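Local coordinates for protein glucoamylase (PDB 1LF6) that hydrolyses terminal alpha-1,4-linked glucose units successively from the non-reducing ends of glucan chains, releasing beta-D-glucose, at residues I402-Y414 with A453-D467. Sequence-based numbering, arbitrary orientation.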
loop_
_atom_site.group_PDB
_atom_site.type_symbol
_atom_site.label_atom_id
_atom_site.label_comp_id
_atom_site.label_asym_id
_atom_site.label_seq_id
_atom_site.Cartn_x
_atom_site.Cartn_y
_atom_site.Cartn_z
ATOM N N ILE A 402 16.209 -14.927 5.930
ATOM C CA ILE A 402 16.873 -16.227 5.974
ATOM C C ILE A 402 15.870 -17.305 5.587
ATOM O O ILE A 402 16.184 -18.207 4.816
ATOM C CB ILE A 402 17.400 -16.585 7.386
ATOM C CG1 ILE A 402 18.414 -15.548 7.868
ATOM C CG2 ILE A 402 18.031 -17.978 7.349
ATOM C CD1 ILE A 402 18.875 -15.774 9.305
ATOM N N ILE A 403 14.665 -17.204 6.140
ATOM C CA ILE A 403 13.613 -18.170 5.858
ATOM C C ILE A 403 13.279 -18.156 4.366
ATOM O O ILE A 403 13.054 -19.207 3.767
ATOM C CB ILE A 403 12.342 -17.864 6.691
ATOM C CG1 ILE A 403 12.692 -17.899 8.187
ATOM C CG2 ILE A 403 11.243 -18.884 6.387
ATOM C CD1 ILE A 403 11.559 -17.477 9.097
ATOM N N LEU A 404 13.263 -16.965 3.770
ATOM C CA LEU A 404 12.971 -16.823 2.348
ATOM C C LEU A 404 14.110 -17.436 1.516
ATOM O O LEU A 404 13.866 -18.075 0.502
ATOM C CB LEU A 404 12.801 -15.342 1.986
ATOM C CG LEU A 404 12.407 -15.006 0.543
ATOM C CD1 LEU A 404 11.116 -15.696 0.175
ATOM C CD2 LEU A 404 12.259 -13.488 0.397
ATOM N N SER A 405 15.350 -17.232 1.951
ATOM C CA SER A 405 16.495 -17.786 1.247
ATOM C C SER A 405 16.354 -19.303 1.185
ATOM O O SER A 405 16.684 -19.938 0.181
ATOM C CB SER A 405 17.795 -17.416 1.964
ATOM O OG SER A 405 18.072 -16.036 1.822
ATOM N N TYR A 406 15.851 -19.880 2.269
ATOM C CA TYR A 406 15.659 -21.316 2.342
ATOM C C TYR A 406 14.575 -21.805 1.381
ATOM O O TYR A 406 14.775 -22.773 0.653
ATOM C CB TYR A 406 15.303 -21.730 3.771
ATOM C CG TYR A 406 14.698 -23.108 3.850
ATOM C CD1 TYR A 406 13.318 -23.278 3.960
ATOM C CD2 TYR A 406 15.497 -24.246 3.743
ATOM C CE1 TYR A 406 12.749 -24.540 3.954
ATOM C CE2 TYR A 406 14.938 -25.515 3.735
ATOM C CZ TYR A 406 13.565 -25.653 3.835
ATOM O OH TYR A 406 13.009 -26.903 3.781
ATOM N N ARG A 407 13.423 -21.143 1.385
ATOM C CA ARG A 407 12.332 -21.549 0.513
ATOM C C ARG A 407 12.658 -21.365 -0.966
ATOM O O ARG A 407 12.178 -22.120 -1.809
ATOM C CB ARG A 407 11.056 -20.788 0.878
ATOM C CG ARG A 407 10.506 -21.160 2.247
ATOM C CD ARG A 407 9.041 -20.793 2.342
ATOM N NE ARG A 407 8.249 -21.547 1.377
ATOM C CZ ARG A 407 7.231 -21.040 0.694
ATOM N NH1 ARG A 407 6.879 -19.774 0.866
ATOM N NH2 ARG A 407 6.567 -21.798 -0.166
ATOM N N LEU A 408 13.470 -20.364 -1.283
ATOM C CA LEU A 408 13.860 -20.123 -2.665
ATOM C C LEU A 408 15.108 -20.943 -3.004
ATOM O O LEU A 408 15.623 -20.875 -4.117
ATOM C CB LEU A 408 14.129 -18.630 -2.889
ATOM C CG LEU A 408 12.859 -17.768 -2.979
ATOM C CD1 LEU A 408 13.211 -16.298 -2.984
ATOM C CD2 LEU A 408 12.100 -18.137 -4.234
ATOM N N LYS A 409 15.573 -21.726 -2.033
ATOM C CA LYS A 409 16.755 -22.563 -2.201
ATOM C C LYS A 409 17.943 -21.765 -2.713
ATOM O O LYS A 409 18.735 -22.248 -3.525
ATOM C CB LYS A 409 16.452 -23.729 -3.148
ATOM C CG LYS A 409 15.429 -24.699 -2.584
ATOM C CD LYS A 409 15.219 -25.891 -3.493
ATOM C CE LYS A 409 14.230 -26.876 -2.877
ATOM N NZ LYS A 409 14.065 -28.098 -3.717
ATOM N N ARG A 410 18.061 -20.536 -2.225
ATOM C CA ARG A 410 19.151 -19.652 -2.614
ATOM C C ARG A 410 20.322 -19.821 -1.660
ATOM O O ARG A 410 20.649 -18.919 -0.883
ATOM C CB ARG A 410 18.666 -18.197 -2.607
ATOM C CG ARG A 410 17.651 -17.891 -3.697
ATOM C CD ARG A 410 18.313 -17.966 -5.059
ATOM N NE ARG A 410 19.444 -17.045 -5.137
ATOM C CZ ARG A 410 19.335 -15.740 -5.356
ATOM N NH1 ARG A 410 18.163 -15.178 -5.529
ATOM N NH2 ARG A 410 20.401 -14.977 -5.390
ATOM N N TYR A 411 20.960 -20.983 -1.734
ATOM C CA TYR A 411 22.098 -21.298 -0.872
ATOM C C TYR A 411 23.330 -20.490 -1.244
ATOM O O TYR A 411 24.340 -20.503 -0.534
ATOM C CB TYR A 411 22.413 -22.795 -0.960
ATOM C CG TYR A 411 21.195 -23.672 -0.819
ATOM C CD1 TYR A 411 20.238 -23.413 0.165
ATOM C CD2 TYR A 411 20.997 -24.766 -1.660
ATOM C CE1 TYR A 411 19.115 -24.223 0.307
ATOM C CE2 TYR A 411 19.876 -25.583 -1.524
ATOM C CZ TYR A 411 18.943 -25.307 -0.541
ATOM O OH TYR A 411 17.842 -26.115 -0.393
ATOM N N ASP A 412 23.237 -19.783 -2.361
ATOM C CA ASP A 412 24.336 -18.954 -2.840
ATOM C C ASP A 412 24.441 -17.669 -2.017
ATOM O O ASP A 412 25.436 -16.959 -2.095
ATOM C CB ASP A 412 24.099 -18.610 -4.309
ATOM C CG ASP A 412 22.784 -17.889 -4.525
ATOM O OD1 ASP A 412 22.803 -16.672 -4.811
ATOM O OD2 ASP A 412 21.725 -18.537 -4.396
ATOM N N LEU A 413 23.413 -17.379 -1.225
ATOM C CA LEU A 413 23.406 -16.165 -0.409
ATOM C C LEU A 413 23.873 -16.397 1.028
ATOM O O LEU A 413 23.757 -15.512 1.881
ATOM C CB LEU A 413 22.001 -15.552 -0.398
ATOM C CG LEU A 413 21.423 -15.104 -1.742
ATOM C CD1 LEU A 413 20.004 -14.595 -1.539
ATOM C CD2 LEU A 413 22.311 -14.022 -2.357
ATOM N N TYR A 414 24.417 -17.582 1.291
ATOM C CA TYR A 414 24.878 -17.921 2.632
ATOM C C TYR A 414 25.888 -16.934 3.218
ATOM O O TYR A 414 25.711 -16.457 4.340
ATOM C CB TYR A 414 25.482 -19.331 2.649
ATOM C CG TYR A 414 25.981 -19.743 4.014
ATOM C CD1 TYR A 414 25.092 -19.953 5.067
ATOM C CD2 TYR A 414 27.347 -19.886 4.264
ATOM C CE1 TYR A 414 25.548 -20.291 6.333
ATOM C CE2 TYR A 414 27.814 -20.225 5.528
ATOM C CZ TYR A 414 26.909 -20.425 6.559
ATOM O OH TYR A 414 27.361 -20.749 7.815
ATOM N N ALA A 453 12.640 -20.287 13.596
ATOM C CA ALA A 453 12.524 -20.705 12.203
ATOM C C ALA A 453 13.737 -20.229 11.400
ATOM O O ALA A 453 14.324 -20.984 10.621
ATOM C CB ALA A 453 11.251 -20.142 11.600
ATOM N N GLY A 454 14.110 -18.969 11.598
ATOM C CA GLY A 454 15.243 -18.410 10.889
ATOM C C GLY A 454 16.577 -19.091 11.157
ATOM O O GLY A 454 17.367 -19.298 10.228
ATOM N N LEU A 455 16.842 -19.423 12.420
ATOM C CA LEU A 455 18.093 -20.082 12.767
ATOM C C LEU A 455 18.094 -21.532 12.275
ATOM O O LEU A 455 19.144 -22.072 11.932
ATOM C CB LEU A 455 18.343 -20.025 14.281
ATOM C CG LEU A 455 18.666 -18.645 14.881
ATOM C CD1 LEU A 455 18.898 -18.785 16.378
ATOM C CD2 LEU A 455 19.903 -18.053 14.219
ATOM N N THR A 456 16.921 -22.157 12.246
ATOM C CA THR A 456 16.810 -23.527 11.763
ATOM C C THR A 456 17.098 -23.523 10.252
ATOM O O THR A 456 17.834 -24.377 9.748
ATOM C CB THR A 456 15.392 -24.115 12.051
ATOM O OG1 THR A 456 15.192 -24.228 13.469
ATOM C CG2 THR A 456 15.243 -25.494 11.419
ATOM N N CYS A 457 16.529 -22.557 9.529
ATOM C CA CYS A 457 16.760 -22.459 8.090
ATOM C C CYS A 457 18.222 -22.087 7.830
ATOM O O CYS A 457 18.817 -22.523 6.843
ATOM C CB CYS A 457 15.839 -21.409 7.455
ATOM S SG CYS A 457 14.071 -21.800 7.534
ATOM N N ALA A 458 18.799 -21.288 8.725
ATOM C CA ALA A 458 20.191 -20.873 8.583
ATOM C C ALA A 458 21.105 -22.079 8.739
ATOM O O ALA A 458 22.119 -22.193 8.053
ATOM C CB ALA A 458 20.540 -19.813 9.619
ATOM N N ALA A 459 20.741 -22.973 9.651
ATOM C CA ALA A 459 21.521 -24.179 9.893
ATOM C C ALA A 459 21.461 -25.080 8.664
ATOM O O ALA A 459 22.462 -25.688 8.282
ATOM C CB ALA A 459 20.979 -24.915 11.108
ATOM N N TYR A 460 20.286 -25.159 8.051
ATOM C CA TYR A 460 20.088 -25.978 6.857
ATOM C C TYR A 460 20.973 -25.467 5.727
ATOM O O TYR A 460 21.664 -26.239 5.066
ATOM C CB TYR A 460 18.630 -25.911 6.404
ATOM C CG TYR A 460 18.330 -26.737 5.170
ATOM C CD1 TYR A 460 17.938 -28.071 5.280
ATOM C CD2 TYR A 460 18.434 -26.184 3.891
ATOM C CE1 TYR A 460 17.654 -28.835 4.149
ATOM C CE2 TYR A 460 18.153 -26.940 2.753
ATOM C CZ TYR A 460 17.762 -28.264 2.889
ATOM O OH TYR A 460 17.476 -29.016 1.770
ATOM N N ILE A 461 20.936 -24.156 5.507
ATOM C CA ILE A 461 21.730 -23.535 4.453
ATOM C C ILE A 461 23.223 -23.653 4.744
ATOM O O ILE A 461 24.025 -23.823 3.827
ATOM C CB ILE A 461 21.360 -22.050 4.278
ATOM C CG1 ILE A 461 19.898 -21.928 3.837
ATOM C CG2 ILE A 461 22.283 -21.401 3.254
ATOM C CD1 ILE A 461 19.405 -20.497 3.728
ATOM N N ALA A 462 23.595 -23.561 6.019
ATOM C CA ALA A 462 24.998 -23.682 6.398
ATOM C C ALA A 462 25.495 -25.071 6.011
ATOM O O ALA A 462 26.612 -25.221 5.522
ATOM C CB ALA A 462 25.168 -23.467 7.888
ATOM N N GLU A 463 24.658 -26.082 6.233
ATOM C CA GLU A 463 25.010 -27.456 5.895
ATOM C C GLU A 463 25.187 -27.627 4.390
ATOM O O GLU A 463 26.083 -28.346 3.943
ATOM C CB GLU A 463 23.942 -28.427 6.406
ATOM C CG GLU A 463 23.967 -28.620 7.912
ATOM C CD GLU A 463 22.937 -29.624 8.396
ATOM O OE1 GLU A 463 22.857 -29.850 9.626
ATOM O OE2 GLU A 463 22.207 -30.185 7.550
ATOM N N GLN A 464 24.335 -26.964 3.611
ATOM C CA GLN A 464 24.414 -27.036 2.156
ATOM C C GLN A 464 25.754 -26.474 1.706
ATOM O O GLN A 464 26.304 -26.888 0.688
ATOM C CB GLN A 464 23.280 -26.232 1.513
ATOM C CG GLN A 464 21.899 -26.774 1.824
ATOM C CD GLN A 464 21.659 -28.143 1.219
ATOM O OE1 GLN A 464 20.786 -28.890 1.664
ATOM N NE2 GLN A 464 22.426 -28.475 0.187
ATOM N N ASN A 465 26.271 -25.525 2.478
ATOM C CA ASN A 465 27.549 -24.892 2.179
ATOM C C ASN A 465 28.685 -25.592 2.920
ATOM O O ASN A 465 29.824 -25.123 2.935
ATOM C CB ASN A 465 27.484 -23.414 2.567
ATOM C CG ASN A 465 26.653 -22.598 1.595
ATOM O OD1 ASN A 465 27.171 -22.077 0.608
ATOM N ND2 ASN A 465 25.355 -22.499 1.860
ATOM N N LYS A 466 28.352 -26.721 3.537
ATOM C CA LYS A 466 29.312 -27.526 4.283
ATOM C C LYS A 466 29.957 -26.811 5.470
ATOM O O LYS A 466 31.071 -27.141 5.870
ATOM C CB LYS A 466 30.391 -28.060 3.334
ATOM C CG LYS A 466 29.844 -28.997 2.263
ATOM C CD LYS A 466 30.944 -29.502 1.340
ATOM C CE LYS A 466 30.397 -30.474 0.302
ATOM N NZ LYS A 466 31.466 -30.954 -0.622
ATOM N N ASP A 467 29.252 -25.833 6.030
ATOM C CA ASP A 467 29.744 -25.101 7.194
ATOM C C ASP A 467 29.083 -25.761 8.400
ATOM O O ASP A 467 28.243 -25.164 9.079
ATOM C CB ASP A 467 29.338 -23.628 7.118
ATOM C CG ASP A 467 29.880 -22.817 8.274
ATOM O OD1 ASP A 467 30.362 -23.426 9.249
ATOM O OD2 ASP A 467 29.817 -21.572 8.214
HETATM O O HOH W 1 17.140 -28.391 -1.643
#
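Tyr414 lies along the end of helix 445-464 and gives its hydroxyl to Asp467, with OH 2.6 Å from OD2; the ring and carboxylate planes stand nearly perpendicular, and the hydroxyl meets OD2 from above the carboxylate plane. With CG anti to the backbone N (chi1 180°), the ring is carried alongside small Ala462, where Tyr414 CE1 comes within 3.4 Å of Ala462 CA, while CD1 rests on Ile461 CG2. A phenylalanine here would probably leave Asp467 OD2 without its tyrosine donor, though Ser470 also bonds to it.

Asn465, the first residue past the helix, turns its amide back to the last turn: ND2 bonds to Ile461 O at 2.7 Å within its own segment and, across the contact, to Tyr411 O at 3.3 Å. Both acceptors lie close to the amide plane, which fixes the rotation of the group. Ile461 suits the middle of the interface because its branches part: CG2 meets Tyr414 and CD1 rests against Ser405 and Tyr406, the side chain as a whole sitting as a knob among Ile402, Ser405, Tyr406 and Tyr414.

Three tyrosines cluster beside it. Tyr406 points its edge at the face of Tyr460, a T-shaped pair with planes at 88°, and Tyr411 meets Tyr460 at a slant. Gln464 folds its aliphatic part over Tyr411, CG standing 3.9 Å above the ring centre in a CH-pi contact. Farther back, Cys457 SG lies obliquely against the Tyr406 ring, and Gly454 presents only backbone: Ile402 CG2 comes to 3.2 Å from Gly454 O, and Ile403 CG1 lies against its CA.

The segments of helices 395-407 and 445-464 cross at 45° in the (alpha/alpha) barrel of this family 15 glycosidase. Helix 676-682 flanks Tyr406 and Tyr460, its Asp676 binding the Tyr406 hydroxyl; helices 342-355 and 358-375 pack against 402-414, and helix 468-489 against 453-467.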